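Local coordinates for protein putative acyl-CoA thioester hydrolase YbhC (Escherichia coli K-12, PDB 3GRH) that is a putative thioesterase of the outer membrane, built on the pectinesterase beta-helix although it neither binds pectin nor has pectinesterase activity, at residues Asn292-Val297 and Asn325-Ala330; Ile359-Asn364 and Arg410-Lys415. All coordinates share one frame; numbering follows the deposited sequence.

Contact 1. Residues Asn292-Val297 and Asn325-Ala330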
loop_
_atom_site.group_PDB
_atom_site.type_symbol
_atom_site.label_atom_id
_atom_site.label_comp_id
_atom_site.label_asym_id
_atom_site.label_seq_id
_atom_site.Cartn_x
_atom_site.Cartn_y
_atom_site.Cartn_z
ATOM N N ASN A 292 0.088 -13.396 0.594
ATOM C CA ASN A 292 -0.358 -13.803 1.889
ATOM C C ASN A 292 -0.654 -12.690 2.865
ATOM O O ASN A 292 -0.255 -12.732 4.045
ATOM C CB ASN A 292 0.646 -14.756 2.434
ATOM C CG ASN A 292 0.672 -16.026 1.615
ATOM O OD1 ASN A 292 -0.276 -16.817 1.693
ATOM N ND2 ASN A 292 1.723 -16.241 0.818
ATOM N N THR A 293 -1.370 -11.715 2.349
ATOM C CA THR A 293 -1.796 -10.565 3.107
ATOM C C THR A 293 -3.276 -10.676 3.333
ATOM O O THR A 293 -4.041 -11.109 2.477
ATOM C CB THR A 293 -1.333 -9.279 2.416
ATOM O OG1 THR A 293 0.094 -9.253 2.539
ATOM C CG2 THR A 293 -1.924 -8.050 3.086
ATOM N N GLU A 294 -3.725 -10.272 4.509
ATOM C CA GLU A 294 -5.148 -10.170 4.803
ATOM C C GLU A 294 -5.591 -8.749 4.719
ATOM O O GLU A 294 -4.967 -7.820 5.262
ATOM C CB GLU A 294 -5.437 -10.679 6.215
ATOM C CG GLU A 294 -6.911 -10.585 6.576
ATOM C CD GLU A 294 -7.318 -11.181 7.924
ATOM O OE1 GLU A 294 -6.525 -11.832 8.655
ATOM O OE2 GLU A 294 -8.494 -10.962 8.276
ATOM N N PHE A 295 -6.654 -8.529 3.970
ATOM C CA PHE A 295 -7.274 -7.233 3.843
ATOM C C PHE A 295 -8.633 -7.268 4.535
ATOM O O PHE A 295 -9.445 -8.157 4.271
ATOM C CB PHE A 295 -7.456 -6.897 2.379
ATOM C CG PHE A 295 -6.200 -6.853 1.588
ATOM C CD1 PHE A 295 -5.564 -5.709 1.406
ATOM C CD2 PHE A 295 -5.734 -7.973 0.972
ATOM C CE1 PHE A 295 -4.405 -5.696 0.611
ATOM C CE2 PHE A 295 -4.553 -7.973 0.275
ATOM C CZ PHE A 295 -3.893 -6.783 0.114
ATOM N N ARG A 296 -8.845 -6.354 5.476
ATOM C CA ARG A 296 -10.110 -6.308 6.253
ATOM C C ARG A 296 -10.761 -4.971 6.054
ATOM O O ARG A 296 -10.152 -3.894 6.294
ATOM C CB ARG A 296 -9.864 -6.532 7.737
ATOM C CG ARG A 296 -11.092 -6.338 8.628
ATOM C CD ARG A 296 -11.851 -7.632 8.794
ATOM N NE ARG A 296 -10.978 -8.671 9.374
ATOM C CZ ARG A 296 -11.350 -9.898 9.734
ATOM N NH1 ARG A 296 -12.622 -10.316 9.635
ATOM N NH2 ARG A 296 -10.431 -10.718 10.218
ATOM N N VAL A 297 -12.017 -5.034 5.596
ATOM C CA VAL A 297 -12.861 -3.853 5.535
ATOM C C VAL A 297 -13.636 -3.700 6.809
ATOM O O VAL A 297 -14.325 -4.665 7.201
ATOM C CB VAL A 297 -13.842 -3.939 4.351
ATOM C CG1 VAL A 297 -14.872 -2.755 4.445
ATOM C CG2 VAL A 297 -13.108 -3.873 3.083
ATOM N N ASN A 325 -2.616 -15.039 -3.313
ATOM C CA ASN A 325 -2.647 -15.934 -2.199
ATOM C C ASN A 325 -3.013 -15.136 -0.902
ATOM O O ASN A 325 -2.451 -15.365 0.205
ATOM C CB ASN A 325 -1.283 -16.611 -2.035
ATOM C CG ASN A 325 -0.860 -17.468 -3.233
ATOM O OD1 ASN A 325 0.318 -17.680 -3.473
ATOM N ND2 ASN A 325 -1.803 -17.957 -3.941
ATOM N N SER A 326 -3.954 -14.221 -1.067
ATOM C CA SER A 326 -4.338 -13.275 -0.030
ATOM C C SER A 326 -5.822 -13.579 0.378
ATOM O O SER A 326 -6.420 -14.527 -0.097
ATOM C CB SER A 326 -4.070 -11.880 -0.531
ATOM O OG SER A 326 -2.644 -11.631 -0.506
ATOM N N ARG A 327 -6.272 -12.892 1.428
ATOM C CA ARG A 327 -7.554 -13.130 2.103
ATOM C C ARG A 327 -8.238 -11.777 2.209
ATOM O O ARG A 327 -7.637 -10.804 2.566
ATOM C CB ARG A 327 -7.371 -13.774 3.475
ATOM C CG ARG A 327 -6.851 -15.120 3.370
ATOM C CD ARG A 327 -6.683 -15.694 4.778
ATOM N NE ARG A 327 -5.530 -15.117 5.460
ATOM C CZ ARG A 327 -5.444 -14.870 6.771
ATOM N NH1 ARG A 327 -6.455 -15.117 7.579
ATOM N NH2 ARG A 327 -4.315 -14.397 7.280
ATOM N N PHE A 328 -9.495 -11.720 1.833
ATOM C CA PHE A 328 -10.272 -10.498 1.846
ATOM C C PHE A 328 -11.552 -10.705 2.675
ATOM O O PHE A 328 -12.291 -11.632 2.439
ATOM C CB PHE A 328 -10.700 -10.121 0.418
ATOM C CG PHE A 328 -9.554 -9.778 -0.483
ATOM C CD1 PHE A 328 -9.125 -8.499 -0.630
ATOM C CD2 PHE A 328 -8.834 -10.749 -1.101
ATOM C CE1 PHE A 328 -8.020 -8.161 -1.403
ATOM C CE2 PHE A 328 -7.747 -10.388 -1.880
ATOM C CZ PHE A 328 -7.344 -9.144 -2.054
ATOM N N ASN A 329 -11.741 -9.907 3.694
ATOM C CA ASN A 329 -12.878 -10.032 4.616
ATOM C C ASN A 329 -13.577 -8.709 4.799
ATOM O O ASN A 329 -12.946 -7.706 5.027
ATOM C CB ASN A 329 -12.346 -10.552 5.935
ATOM C CG ASN A 329 -11.836 -11.992 5.854
ATOM O OD1 ASN A 329 -12.576 -12.853 5.379
ATOM N ND2 ASN A 329 -10.607 -12.266 6.323
ATOM N N ALA A 330 -14.895 -8.703 4.728
ATOM C CA ALA A 330 -15.670 -7.457 4.992
ATOM C C ALA A 330 -16.864 -7.718 5.892
ATOM O O ALA A 330 -17.445 -8.762 5.791
ATOM C CB ALA A 330 -16.134 -6.877 3.712
#
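Glu-294 and Arg-327 pair on neighbouring parallel strands, 294-297 and 327-330, whose segment axes pass 4.7 Å apart. With CG anti to the backbone N (chi1 180°) and its chain extended, Glu-294 reaches across the sheet face it shares with Arg-296, Arg-327 and Asn-329. Its CB lies over a face of the Arg-327 guanidinium, CG approaches Asn-329 ND2, and CD is near both that nitrogen and Arg-327 NH1. OE1 is 3.5 Å from Arg-327 NH1, a charge pairing only, well out of the guanidinium plane. OE2 forms a salt bridge with Arg-296 NH2 at 2.8 Å and accepts, from above the carboxylate plane, a hydrogen bond from Asn-329 ND2 at 3.2 Å. A hydrogen bond from Asn-360 to Asn-329 OD1 helps fix that amide's rotation. Without the carboxylate, as with an alanine here, both arginines would probably lose their shared counter-charge and the Asn-329 amide this acceptor. On the other face the Phe-295 and Phe-328 rings lie 6° from parallel but barely overlap, CD2 of Phe-295 meeting CE1 of Phe-328 at 3.3 Å. Backbone bonds complete a ladder with aligned phenylalanines on the inner face, typical of successive coils in the pectinesterase right-handed parallel beta-helix.

Contact 2. Residues Ile359-Asn364 and Arg410-Lys415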
loop_
_atom_site.group_PDB
_atom_site.type_symbol
_atom_site.label_atom_id
_atom_site.label_comp_id
_atom_site.label_asym_id
_atom_site.label_seq_id
_atom_site.Cartn_x
_atom_site.Cartn_y
_atom_site.Cartn_z
ATOM N N ILE A 359 -11.963 -14.675 -1.136
ATOM C CA ILE A 359 -12.853 -13.496 -0.964
ATOM C C ILE A 359 -14.076 -13.926 -0.195
ATOM O O ILE A 359 -14.825 -14.773 -0.608
ATOM C CB ILE A 359 -13.245 -12.880 -2.309
ATOM C CG1 ILE A 359 -11.999 -12.541 -3.097
ATOM C CG2 ILE A 359 -14.025 -11.595 -2.086
ATOM C CD1 ILE A 359 -12.240 -12.125 -4.495
ATOM N N ASN A 360 -14.246 -13.399 0.981
ATOM C CA ASN A 360 -15.085 -14.113 1.912
ATOM C C ASN A 360 -16.328 -13.329 1.933
ATOM O O ASN A 360 -16.712 -12.683 0.927
ATOM C CB ASN A 360 -14.348 -14.362 3.256
ATOM C CG ASN A 360 -13.182 -15.378 3.101
ATOM O OD1 ASN A 360 -13.360 -16.486 2.540
ATOM N ND2 ASN A 360 -11.955 -14.926 3.447
ATOM N N GLU A 361 -17.069 -13.418 3.023
ATOM C CA GLU A 361 -18.321 -12.768 3.028
ATOM C C GLU A 361 -18.105 -11.267 3.096
ATOM O O GLU A 361 -17.008 -10.743 3.437
ATOM C CB GLU A 361 -19.214 -13.271 4.181
ATOM C CG GLU A 361 -20.738 -13.130 3.896
ATOM C CD GLU A 361 -21.277 -13.979 2.716
ATOM O OE1 GLU A 361 -20.504 -14.303 1.783
ATOM O OE2 GLU A 361 -22.500 -14.338 2.739
ATOM N N GLY A 362 -19.150 -10.590 2.666
ATOM C CA GLY A 362 -19.316 -9.185 2.851
ATOM C C GLY A 362 -19.143 -8.349 1.630
ATOM O O GLY A 362 -19.297 -7.154 1.723
ATOM N N PHE A 363 -18.711 -8.929 0.534
ATOM C CA PHE A 363 -18.487 -8.153 -0.689
ATOM C C PHE A 363 -19.674 -8.127 -1.631
ATOM O O PHE A 363 -20.506 -9.036 -1.618
ATOM C CB PHE A 363 -17.235 -8.621 -1.419
ATOM C CG PHE A 363 -15.990 -8.333 -0.667
ATOM C CD1 PHE A 363 -15.343 -7.139 -0.845
ATOM C CD2 PHE A 363 -15.490 -9.227 0.231
ATOM C CE1 PHE A 363 -14.208 -6.861 -0.077
ATOM C CE2 PHE A 363 -14.383 -8.955 0.973
ATOM C CZ PHE A 363 -13.746 -7.776 0.816
ATOM N N ASN A 364 -19.723 -7.100 -2.483
ATOM C CA ASN A 364 -20.722 -6.978 -3.535
ATOM C C ASN A 364 -20.308 -7.863 -4.689
ATOM O O ASN A 364 -19.385 -7.527 -5.401
ATOM C CB ASN A 364 -20.804 -5.519 -3.985
ATOM C CG ASN A 364 -21.932 -5.258 -4.996
ATOM O OD1 ASN A 364 -22.339 -6.132 -5.757
ATOM N ND2 ASN A 364 -22.422 -4.021 -5.002
ATOM N N ARG A 410 -11.406 -17.815 -4.811
ATOM C CA ARG A 410 -12.311 -18.726 -4.123
ATOM C C ARG A 410 -12.987 -17.992 -2.984
ATOM O O ARG A 410 -12.737 -16.829 -2.736
ATOM C CB ARG A 410 -11.545 -19.916 -3.611
ATOM C CG ARG A 410 -10.552 -19.626 -2.552
ATOM C CD ARG A 410 -9.630 -20.804 -2.322
ATOM N NE ARG A 410 -8.790 -20.599 -1.154
ATOM C CZ ARG A 410 -7.652 -19.921 -1.212
ATOM N NH1 ARG A 410 -7.197 -19.492 -2.366
ATOM N NH2 ARG A 410 -6.962 -19.700 -0.117
ATOM N N GLY A 411 -13.893 -18.680 -2.305
ATOM C CA GLY A 411 -14.665 -17.997 -1.281
ATOM C C GLY A 411 -16.033 -17.592 -1.777
ATOM O O GLY A 411 -16.286 -17.496 -2.968
ATOM N N VAL A 412 -16.946 -17.372 -0.850
ATOM C CA VAL A 412 -18.306 -16.984 -1.195
ATOM C C VAL A 412 -18.322 -15.709 -2.043
ATOM O O VAL A 412 -19.185 -15.532 -2.890
ATOM C CB VAL A 412 -19.155 -16.742 0.073
ATOM C CG1 VAL A 412 -20.555 -16.439 -0.321
ATOM C CG2 VAL A 412 -19.091 -17.945 1.011
ATOM N N GLY A 413 -17.376 -14.812 -1.791
ATOM C CA GLY A 413 -17.315 -13.548 -2.497
ATOM C C GLY A 413 -16.704 -13.643 -3.888
ATOM O O GLY A 413 -16.649 -12.655 -4.629
ATOM N N SER A 414 -16.304 -14.844 -4.280
ATOM C CA SER A 414 -15.756 -15.079 -5.622
ATOM C C SER A 414 -16.771 -15.463 -6.675
ATOM O O SER A 414 -16.465 -15.443 -7.874
ATOM C CB SER A 414 -14.643 -16.128 -5.599
ATOM O OG SER A 414 -15.120 -17.437 -5.405
ATOM N N LYS A 415 -17.976 -15.783 -6.224
ATOM C CA LYS A 415 -19.044 -16.314 -7.052
ATOM C C LYS A 415 -19.923 -15.161 -7.460
ATOM O O LYS A 415 -19.421 -14.156 -7.967
ATOM C CB LYS A 415 -19.863 -17.311 -6.210
ATOM C CG LYS A 415 -18.976 -18.409 -5.558
ATOM C CD LYS A 415 -19.774 -19.403 -4.744
ATOM C CE LYS A 415 -19.343 -20.867 -4.993
ATOM N NZ LYS A 415 -20.344 -21.645 -5.779
HETATM O O HOH W 1 -15.950 -17.700 1.792
#
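This is a backbone-led contact between two loops at one end of the beta-helix: residues 359-364 run on from the short strand 358-359, and residues 410-415, the last modelled part of the chain, follow strand 403-407. Two hydrogen bonds join them, both using the main chain of Ile-359. Its N donates almost straight to Arg-410 O (2.8 Å, 174° at the hydrogen). Its O accepts from Gly-413 N at 2.8 Å, but that bond is more bent, 144°, and the donor stands above the carbonyl plane.

Glycines allow the close approach. A CB on Gly-411 would run into Ile-359 O, and one on Gly-413 would strike both Asn-360 O and the Ile-359 side chain. Instead CG2 of Ile-359, anti to the backbone N, rests on the bare peptide of Gly-413, 3.8 Å from its C atom. The same turn is tied within itself at Gly-411 O, which accepts from both Ser-414 N and Ser-414 OG; the hydroxyl bond, 2.7 Å long, lies in the carbonyl plane on a lone pair.

A water bridges the two loops, donating to Asn-360 OD1 (3.0 Å) and accepting from Val-412 N (2.8 Å). The ND2 of the same amide is held by Asn-329 of strand 327-330. Glu-361, its chain bent at chi2, sets OE1 beside a Val-412 methyl in a tight, doubtful contact. Ile-359 and Phe-363 also pack on Phe-328, while Arg-37 from the N-terminal region binds Gly-413 O. Together these bonds lay a glycine-containing C-terminal turn, without regular strand pairing, beside strand 358-359, the outermost strand on this side, at the end of a right-handed parallel beta-helix.

How the contacts relate
From the N terminus, the chain first reaches 292-297 and, 28 residues on, comes back alongside it at 325-330, so contact 1 closes one turn of the beta-helix. Contact 2 opens only afterwards, at 359-364, and closes a longer loop when the chain returns at 410-415. The two loops therefore follow in series, neither enclosing nor crossing the other. Their centres are 11 Å apart, and they meet where 359-364 continues the ladder beyond 325-330: Phe-328 O lies 3.0 Å from Asn-360 N, a probable hydrogen bond, and Ala-330 CB packs on Gly-362 O. A continuous series thus links the strands at 292-297 and 325-330 to the C-terminal turn.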